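Local coordinates for bifunctional protein PutA (Bdellovibrio bacteriovorus, PDB 5UR2) that probably catalyses both steps of proline breakdown to glutamate, a flavin-dependent proline oxidation followed by NAD-dependent oxidation of glutamate semialdehyde, at residues V69-F77 with F908-N916; G146-E154 with D798-S806. All coordinates share one frame; numbering follows the deposited sequence.

In the fold
From the N terminus the chain first runs through the PutA N-terminal domain, whose helix 66-76 supplies one side of interaction 1. It then enters the proline dehydrogenase barrel, where 146-154 leads from the first strand, 138-144, into helix 152-173. Far along, within the aldehyde dehydrogenase region, helix 790-806 returns to that segment and closes interaction 2, a loop of more than 640 residues. Only later does 908-916 reach back to 69-77, so interaction 1 encloses interaction 2 without crossing it. Their centres lie 27 Å apart and they do not touch. Together they join the aldehyde dehydrogenase part to the N-terminal domain and to the barrel.

Interaction 1: V69-F77 with F908-N916; sequences VARHLKEYF and FSRSPANIN
Glu75 reaches the start of helix 912-921 and takes two hydrogen bonds on one carboxylate oxygen. Ser911 OG donates to the syn lone pair of Glu75 OE1 at 2.6 Å, while the backbone N of Ala913 comes to the same OE1 from above the carboxylate plane, at 2.8 Å and nearly straight (165°). The side chain is extended beyond CG (chi2 179°), which carries the carboxylate across to the helix end. Glu75 OE2 receives Arg71 NH1 in a salt bridge of 2.7 Å within helix 66-76. Arg71 NH1 also donates to Ser911 OG, 3.0 Å away and near the guanidinium plane. Ser911 is the N-cap of its helix: Ser911 OG accepts from Asn914 N at 3.0 Å, so this hydroxyl joins the cap to the Arg71-Glu75 pair.

Further along, Tyr76 OH makes a weak hydrogen bond of 2.7 Å to Arg910 O, and it also bonds Arg976 of the second subunit. Pro912 lies over one face of the Tyr76 ring, Pro912 CG being 3.9 Å from the centroid in a CH-pi contact. His72 presents its ring edge to Arg910 O, with its NE2 bonded to Asp758. The Ala913 methyl packs against the Glu75 carboxylate carbon, CB to CD 3.3 Å.

A carboxylate set at a helix N terminus, receiving an amide and the N-cap hydroxyl, would be favoured by the helix dipole and is probably ionised; with Arg71 beside it, the contact joins the N-terminal and aldehyde dehydrogenase regions through a polar centre, flanked by the Pro912-Tyr76 packing.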
loop_
_atom_site.group_PDB
_atom_site.type_symbol
_atom_site.label_atom_id
_atom_site.label_comp_id
_atom_site.label_asym_id
_atom_site.label_seq_id
_atom_site.Cartn_x
_atom_site.Cartn_y
_atom_site.Cartn_z
ATOM N N VAL B 69 10.687 -8.453 42.201
ATOM C CA VAL B 69 9.527 -7.603 42.469
ATOM C C VAL B 69 9.864 -6.154 42.133
ATOM O O VAL B 69 9.072 -5.447 41.497
ATOM C CB VAL B 69 9.062 -7.763 43.933
ATOM C CG1 VAL B 69 7.901 -6.834 44.239
ATOM C CG2 VAL B 69 8.682 -9.211 44.238
ATOM N N ALA B 70 11.057 -5.698 42.535
ATOM C CA ALA B 70 11.478 -4.335 42.221
ATOM C C ALA B 70 11.621 -4.124 40.721
ATOM O O ALA B 70 11.248 -3.065 40.196
ATOM C CB ALA B 70 12.800 -4.016 42.923
ATOM N N ARG B 71 12.151 -5.123 40.008
ATOM C CA ARG B 71 12.250 -5.017 38.556
ATOM C C ARG B 71 10.869 -4.883 37.914
ATOM O O ARG B 71 10.650 -4.011 37.063
ATOM C CB ARG B 71 12.997 -6.227 37.982
ATOM C CG ARG B 71 13.144 -6.154 36.463
ATOM C CD ARG B 71 13.974 -7.289 35.861
ATOM N NE ARG B 71 13.372 -8.619 35.971
ATOM C CZ ARG B 71 12.489 -9.130 35.110
ATOM N NH1 ARG B 71 12.063 -8.422 34.070
ATOM N NH2 ARG B 71 12.025 -10.355 35.292
ATOM N N HIS B 72 9.915 -5.730 38.317
ATOM C CA HIS B 72 8.575 -5.626 37.739
ATOM C C HIS B 72 7.942 -4.285 38.072
ATOM O O HIS B 72 7.257 -3.683 37.233
ATOM C CB HIS B 72 7.681 -6.770 38.226
ATOM C CG HIS B 72 7.928 -8.069 37.525
ATOM N ND1 HIS B 72 8.987 -8.891 37.835
ATOM C CD2 HIS B 72 7.258 -8.682 36.521
ATOM C CE1 HIS B 72 8.949 -9.964 37.068
ATOM N NE2 HIS B 72 7.909 -9.862 36.261
ATOM N N LEU B 73 8.172 -3.797 39.292
ATOM C CA LEU B 73 7.618 -2.511 39.695
ATOM C C LEU B 73 8.121 -1.394 38.787
ATOM O O LEU B 73 7.326 -0.617 38.241
ATOM C CB LEU B 73 7.970 -2.244 41.158
ATOM C CG LEU B 73 7.058 -1.292 41.927
ATOM C CD1 LEU B 73 5.645 -1.806 41.914
ATOM C CD2 LEU B 73 7.548 -1.147 43.353
ATOM N N LYS B 74 9.444 -1.325 38.585
ATOM C CA LYS B 74 10.011 -0.296 37.718
ATOM C C LYS B 74 9.446 -0.400 36.307
ATOM O O LYS B 74 9.100 0.615 35.690
ATOM C CB LYS B 74 11.539 -0.407 37.704
ATOM N N GLU B 75 9.320 -1.625 35.786
ATOM C CA GLU B 75 8.850 -1.801 34.414
ATOM C C GLU B 75 7.383 -1.424 34.269
ATOM O O GLU B 75 6.982 -0.862 33.241
ATOM C CB GLU B 75 9.065 -3.242 33.963
ATOM C CG GLU B 75 10.524 -3.660 33.916
ATOM C CD GLU B 75 10.672 -5.098 33.482
ATOM O OE1 GLU B 75 9.727 -5.621 32.845
ATOM O OE2 GLU B 75 11.715 -5.710 33.783
ATOM N N TYR B 76 6.559 -1.739 35.270
ATOM C CA TYR B 76 5.137 -1.428 35.153
ATOM C C TYR B 76 4.851 0.042 35.436
ATOM O O TYR B 76 3.879 0.588 34.900
ATOM C CB TYR B 76 4.309 -2.312 36.090
ATOM C CG TYR B 76 3.929 -3.675 35.526
ATOM C CD1 TYR B 76 2.959 -3.793 34.545
ATOM C CD2 TYR B 76 4.530 -4.839 35.989
ATOM C CE1 TYR B 76 2.602 -5.037 34.022
ATOM C CE2 TYR B 76 4.177 -6.089 35.477
ATOM C CZ TYR B 76 3.211 -6.177 34.493
ATOM O OH TYR B 76 2.843 -7.398 33.977
ATOM N N PHE B 77 5.675 0.692 36.261
ATOM C CA PHE B 77 5.509 2.112 36.586
ATOM C C PHE B 77 6.813 2.901 36.427
ATOM O O PHE B 77 6.987 3.669 35.477
ATOM C CB PHE B 77 4.991 2.259 38.013
ATOM C CG PHE B 77 3.896 1.278 38.365
ATOM C CD1 PHE B 77 2.579 1.509 37.980
ATOM C CD2 PHE B 77 4.188 0.122 39.081
ATOM C CE1 PHE B 77 1.574 0.606 38.307
ATOM C CE2 PHE B 77 3.196 -0.777 39.404
ATOM C CZ PHE B 77 1.883 -0.536 39.014
ATOM N N PHE B 908 5.688 -16.427 26.649
ATOM C CA PHE B 908 4.759 -16.188 27.743
ATOM C C PHE B 908 5.525 -15.455 28.833
ATOM O O PHE B 908 6.498 -15.980 29.378
ATOM C CB PHE B 908 4.155 -17.490 28.273
ATOM C CG PHE B 908 3.111 -18.071 27.364
ATOM C CD1 PHE B 908 3.472 -18.897 26.310
ATOM C CD2 PHE B 908 1.769 -17.765 27.538
ATOM C CE1 PHE B 908 2.499 -19.422 25.448
ATOM C CE2 PHE B 908 0.796 -18.281 26.682
ATOM C CZ PHE B 908 1.161 -19.115 25.635
ATOM N N SER B 909 5.106 -14.231 29.120
ATOM C CA SER B 909 5.826 -13.417 30.076
ATOM C C SER B 909 4.894 -12.336 30.579
ATOM O O SER B 909 3.987 -11.892 29.867
ATOM C CB SER B 909 7.079 -12.786 29.461
ATOM O OG SER B 909 7.718 -11.930 30.400
ATOM N N ARG B 910 5.128 -11.911 31.810
ATOM C CA ARG B 910 4.393 -10.785 32.361
ATOM C C ARG B 910 5.349 -9.690 32.803
ATOM O O ARG B 910 5.063 -8.925 33.721
ATOM C CB ARG B 910 3.466 -11.253 33.479
ATOM C CG ARG B 910 2.320 -12.074 32.881
ATOM C CD ARG B 910 1.354 -12.593 33.903
ATOM N NE ARG B 910 1.944 -13.640 34.721
ATOM C CZ ARG B 910 1.316 -14.217 35.739
ATOM N NH1 ARG B 910 0.080 -13.837 36.046
ATOM N NH2 ARG B 910 1.920 -15.162 36.453
ATOM N N SER B 911 6.482 -9.607 32.110
ATOM C CA SER B 911 7.447 -8.538 32.240
ATOM C C SER B 911 7.390 -7.665 31.000
ATOM O O SER B 911 7.719 -8.137 29.899
ATOM C CB SER B 911 8.857 -9.094 32.420
ATOM O OG SER B 911 9.818 -8.104 32.098
ATOM N N PRO B 912 6.993 -6.401 31.132
ATOM C CA PRO B 912 7.007 -5.507 29.957
ATOM C C PRO B 912 8.364 -5.410 29.272
ATOM O O PRO B 912 8.422 -5.398 28.038
ATOM C CB PRO B 912 6.561 -4.164 30.548
ATOM C CG PRO B 912 5.676 -4.567 31.731
ATOM C CD PRO B 912 6.349 -5.788 32.307
ATOM N N ALA B 913 9.462 -5.348 30.029
ATOM C CA ALA B 913 10.776 -5.192 29.400
ATOM C C ALA B 913 11.218 -6.474 28.706
ATOM O O ALA B 913 11.859 -6.425 27.651
ATOM C CB ALA B 913 11.820 -4.764 30.439
ATOM N N ASN B 914 10.919 -7.628 29.299
ATOM C CA ASN B 914 11.214 -8.894 28.640
ATOM C C ASN B 914 10.373 -9.054 27.379
ATOM O O ASN B 914 10.869 -9.527 26.349
ATOM C CB ASN B 914 10.975 -10.055 29.612
ATOM C CG ASN B 914 12.061 -10.164 30.676
ATOM O OD1 ASN B 914 12.992 -9.358 30.707
ATOM N ND2 ASN B 914 11.939 -11.155 31.563
ATOM N N ILE B 915 9.103 -8.651 27.436
ATOM C CA ILE B 915 8.251 -8.711 26.252
ATOM C C ILE B 915 8.813 -7.829 25.145
ATOM O O ILE B 915 8.841 -8.223 23.973
ATOM C CB ILE B 915 6.800 -8.328 26.612
ATOM C CG1 ILE B 915 6.143 -9.442 27.432
ATOM C CG2 ILE B 915 5.963 -8.055 25.343
ATOM C CD1 ILE B 915 4.779 -9.074 28.048
ATOM N N ASN B 916 9.279 -6.628 25.487
ATOM C CA ASN B 916 9.851 -5.774 24.448
ATOM C C ASN B 916 11.131 -6.369 23.862
ATOM O O ASN B 916 11.353 -6.288 22.648
ATOM C CB ASN B 916 10.091 -4.365 24.986
ATOM C CG ASN B 916 8.800 -3.570 25.106
ATOM O OD1 ASN B 916 7.816 -3.838 24.399
ATOM N ND2 ASN B 916 8.794 -2.584 25.993
#

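Interaction 2: G146-E154 with D798-S806; sequences GEATLSEKE and DRLVETAKS
Arg799 has the most surface buried here, its side chain lying across the loop 146-151 and the start of helix 152-173 and gripping Glu154. Arg799 NE donates to Glu154 OE2 at 2.6 Å in a salt bridge; the nitrogen meets the syn side of the carboxylate, and the two flat groups are turned 57° apart. NH2 adds weak bonds to both Glu154 oxygens, and it has a further salt-bridge partner in Asp762. A bend at chi3 (74°) turns the guanidinium toward this carboxylate. Glu147 OE1 stands 3.6 Å from Arg799 NH1, well out of the guanidinium plane, and contributes charge alone.

Leu150, next in buried surface, crosses the arginine at about a right angle, Leu150 CD1 lying 3.4 Å from Arg799 NH2. Leu150 N donates to Glu154 OE1 at 2.8 Å, so the carboxylate that holds the arginine also fixes the turn before the helix. Glu154 and Ser151 form a capping box, in which Ser151 OG accepts from Glu154 N. Thr803 packs against Leu150 too, its CG2 on the Leu150 carbonyl oxygen and its OG1 beside Leu150 CB.

Glu802 is approached by the CB of Ser151 and of Lys153, and one water bridges its OE1 and backbone O to Lys153 N. Past it, Ser806 OG accepts from Glu152 N at 3.0 Å (159°) while donating to Glu802 O.

Besides meeting loop 146-151 and the start of helix 152-173, helix 790-806 packs Leu800 and Thr803 on helix 761-773, and Val801 and Ala804 on strand 843-847; helix 761-773 also meets the 146-154 segment, where Asp762 bonds Ala148 N.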
loop_
_atom_site.group_PDB
_atom_site.type_symbol
_atom_site.label_atom_id
_atom_site.label_comp_id
_atom_site.label_asym_id
_atom_site.label_seq_id
_atom_site.Cartn_x
_atom_site.Cartn_y
_atom_site.Cartn_z
ATOM N N GLY B 146 -9.002 -22.134 42.791
ATOM C CA GLY B 146 -7.925 -22.902 42.199
ATOM C C GLY B 146 -7.532 -22.311 40.868
ATOM O O GLY B 146 -8.243 -21.480 40.297
ATOM N N GLU B 147 -6.373 -22.744 40.375
ATOM C CA GLU B 147 -5.999 -22.409 39.012
ATOM C C GLU B 147 -6.810 -23.278 38.055
ATOM O O GLU B 147 -7.626 -24.110 38.466
ATOM C CB GLU B 147 -4.501 -22.585 38.797
ATOM C CG GLU B 147 -3.678 -22.415 40.049
ATOM C CD GLU B 147 -2.200 -22.248 39.760
ATOM O OE1 GLU B 147 -1.839 -22.014 38.586
ATOM O OE2 GLU B 147 -1.397 -22.378 40.709
ATOM N N ALA B 148 -6.607 -23.070 36.759
ATOM C CA ALA B 148 -7.327 -23.854 35.771
ATOM C C ALA B 148 -7.011 -25.334 35.935
ATOM O O ALA B 148 -5.877 -25.715 36.245
ATOM C CB ALA B 148 -6.964 -23.392 34.359
ATOM N N THR B 149 -8.039 -26.165 35.791
ATOM C CA THR B 149 -7.842 -27.608 35.724
ATOM C C THR B 149 -7.434 -27.938 34.291
ATOM O O THR B 149 -8.275 -28.040 33.393
ATOM C CB THR B 149 -9.102 -28.367 36.135
ATOM O OG1 THR B 149 -9.311 -28.231 37.546
ATOM C CG2 THR B 149 -8.973 -29.870 35.795
ATOM N N LEU B 150 -6.132 -28.116 34.083
ATOM C CA LEU B 150 -5.572 -28.462 32.785
ATOM C C LEU B 150 -5.242 -29.941 32.647
ATOM O O LEU B 150 -5.067 -30.418 31.521
ATOM C CB LEU B 150 -4.302 -27.644 32.523
ATOM C CG LEU B 150 -4.525 -26.139 32.374
ATOM C CD1 LEU B 150 -3.229 -25.415 32.094
ATOM C CD2 LEU B 150 -5.512 -25.877 31.261
ATOM N N SER B 151 -5.121 -30.671 33.753
ATOM C CA SER B 151 -4.731 -32.070 33.711
ATOM C C SER B 151 -5.671 -32.907 34.569
ATOM O O SER B 151 -6.373 -32.392 35.448
ATOM C CB SER B 151 -3.297 -32.244 34.198
ATOM O OG SER B 151 -3.260 -31.976 35.590
ATOM N N GLU B 152 -5.646 -34.224 34.340
ATOM C CA GLU B 152 -6.468 -35.105 35.165
ATOM C C GLU B 152 -5.950 -35.200 36.599
ATOM O O GLU B 152 -6.750 -35.388 37.526
ATOM C CB GLU B 152 -6.575 -36.485 34.526
ATOM C CG GLU B 152 -7.569 -36.473 33.368
ATOM C CD GLU B 152 -8.898 -35.832 33.737
ATOM O OE1 GLU B 152 -9.667 -36.458 34.491
ATOM O OE2 GLU B 152 -9.181 -34.699 33.274
ATOM N N LYS B 153 -4.638 -35.048 36.817
ATOM C CA LYS B 153 -4.146 -34.953 38.189
ATOM C C LYS B 153 -4.774 -33.770 38.921
ATOM O O LYS B 153 -5.209 -33.895 40.072
ATOM C CB LYS B 153 -2.625 -34.816 38.223
ATOM C CG LYS B 153 -2.104 -34.685 39.667
ATOM C CD LYS B 153 -0.600 -34.677 39.767
ATOM C CE LYS B 153 -0.183 -34.272 41.181
ATOM N NZ LYS B 153 1.228 -33.774 41.237
ATOM N N GLU B 154 -4.825 -32.606 38.268
ATOM C CA GLU B 154 -5.420 -31.429 38.900
ATOM C C GLU B 154 -6.919 -31.618 39.130
ATOM O O GLU B 154 -7.448 -31.230 40.183
ATOM C CB GLU B 154 -5.142 -30.192 38.040
ATOM C CG GLU B 154 -3.687 -29.699 38.118
ATOM C CD GLU B 154 -3.266 -28.870 36.900
ATOM O OE1 GLU B 154 -4.106 -28.641 35.997
ATOM O OE2 GLU B 154 -2.085 -28.460 36.842
ATOM N N ASP B 798 6.287 -29.994 34.891
ATOM C CA ASP B 798 5.388 -30.930 35.570
ATOM C C ASP B 798 3.955 -30.771 35.057
ATOM O O ASP B 798 3.300 -31.759 34.714
ATOM C CB ASP B 798 5.448 -30.746 37.090
ATOM C CG ASP B 798 4.439 -31.641 37.842
ATOM O OD1 ASP B 798 4.660 -32.873 37.913
ATOM O OD2 ASP B 798 3.424 -31.119 38.366
ATOM N N ARG B 799 3.462 -29.532 34.953
ATOM C CA ARG B 799 2.095 -29.341 34.460
ATOM C C ARG B 799 1.973 -29.699 32.981
ATOM O O ARG B 799 0.942 -30.235 32.555
ATOM C CB ARG B 799 1.642 -27.909 34.694
ATOM C CG ARG B 799 1.461 -27.541 36.154
ATOM C CD ARG B 799 0.683 -26.233 36.251
ATOM N NE ARG B 799 -0.740 -26.388 35.943
ATOM C CZ ARG B 799 -1.573 -25.368 35.744
ATOM N NH1 ARG B 799 -1.116 -24.121 35.799
ATOM N NH2 ARG B 799 -2.857 -25.586 35.485
ATOM N N LEU B 800 3.016 -29.414 32.187
ATOM C CA LEU B 800 3.015 -29.775 30.771
ATOM C C LEU B 800 2.882 -31.281 30.591
ATOM O O LEU B 800 2.081 -31.753 29.776
ATOM C CB LEU B 800 4.300 -29.281 30.097
ATOM C CG LEU B 800 4.377 -29.550 28.586
ATOM C CD1 LEU B 800 3.444 -28.622 27.800
ATOM C CD2 LEU B 800 5.826 -29.493 28.036
ATOM N N VAL B 801 3.688 -32.045 31.336
ATOM C CA VAL B 801 3.662 -33.502 31.245
ATOM C C VAL B 801 2.310 -34.044 31.701
ATOM O O VAL B 801 1.715 -34.910 31.050
ATOM C CB VAL B 801 4.822 -34.103 32.062
ATOM C CG1 VAL B 801 4.646 -35.620 32.244
ATOM C CG2 VAL B 801 6.149 -33.795 31.380
ATOM N N GLU B 802 1.809 -33.553 32.837
ATOM C CA GLU B 802 0.514 -34.024 33.311
ATOM C C GLU B 802 -0.601 -33.666 32.340
ATOM O O GLU B 802 -1.523 -34.460 32.135
ATOM C CB GLU B 802 0.220 -33.459 34.699
ATOM C CG GLU B 802 1.115 -34.042 35.778
ATOM C CD GLU B 802 1.016 -35.560 35.871
ATOM O OE1 GLU B 802 -0.105 -36.102 35.773
ATOM O OE2 GLU B 802 2.075 -36.216 35.998
ATOM N N THR B 803 -0.529 -32.484 31.712
ATOM C CA THR B 803 -1.566 -32.119 30.750
ATOM C C THR B 803 -1.445 -32.967 29.491
ATOM O O THR B 803 -2.454 -33.426 28.940
ATOM C CB THR B 803 -1.486 -30.626 30.401
ATOM O OG1 THR B 803 -1.664 -29.835 31.573
ATOM C CG2 THR B 803 -2.580 -30.247 29.417
ATOM N N ALA B 804 -0.213 -33.195 29.028
ATOM C CA ALA B 804 -0.015 -34.046 27.859
ATOM C C ALA B 804 -0.515 -35.469 28.115
ATOM O O ALA B 804 -1.066 -36.104 27.208
ATOM C CB ALA B 804 1.458 -34.044 27.454
ATOM N N LYS B 805 -0.371 -35.976 29.352
ATOM C CA LYS B 805 -0.925 -37.292 29.687
ATOM C C LYS B 805 -2.437 -37.353 29.514
ATOM O O LYS B 805 -2.991 -38.450 29.391
ATOM C CB LYS B 805 -0.615 -37.699 31.135
ATOM C CG LYS B 805 0.797 -38.172 31.425
ATOM C CD LYS B 805 0.912 -38.569 32.895
ATOM C CE LYS B 805 2.343 -38.914 33.285
ATOM N NZ LYS B 805 2.477 -39.019 34.762
ATOM N N SER B 806 -3.122 -36.212 29.554
ATOM C CA SER B 806 -4.575 -36.219 29.586
ATOM C C SER B 806 -5.228 -36.131 28.211
ATOM O O SER B 806 -6.426 -36.401 28.108
ATOM C CB SER B 806 -5.081 -35.069 30.463
ATOM O OG SER B 806 -4.506 -35.152 31.758
HETATM O O HOH W 1 -2.484 -35.935 34.602
#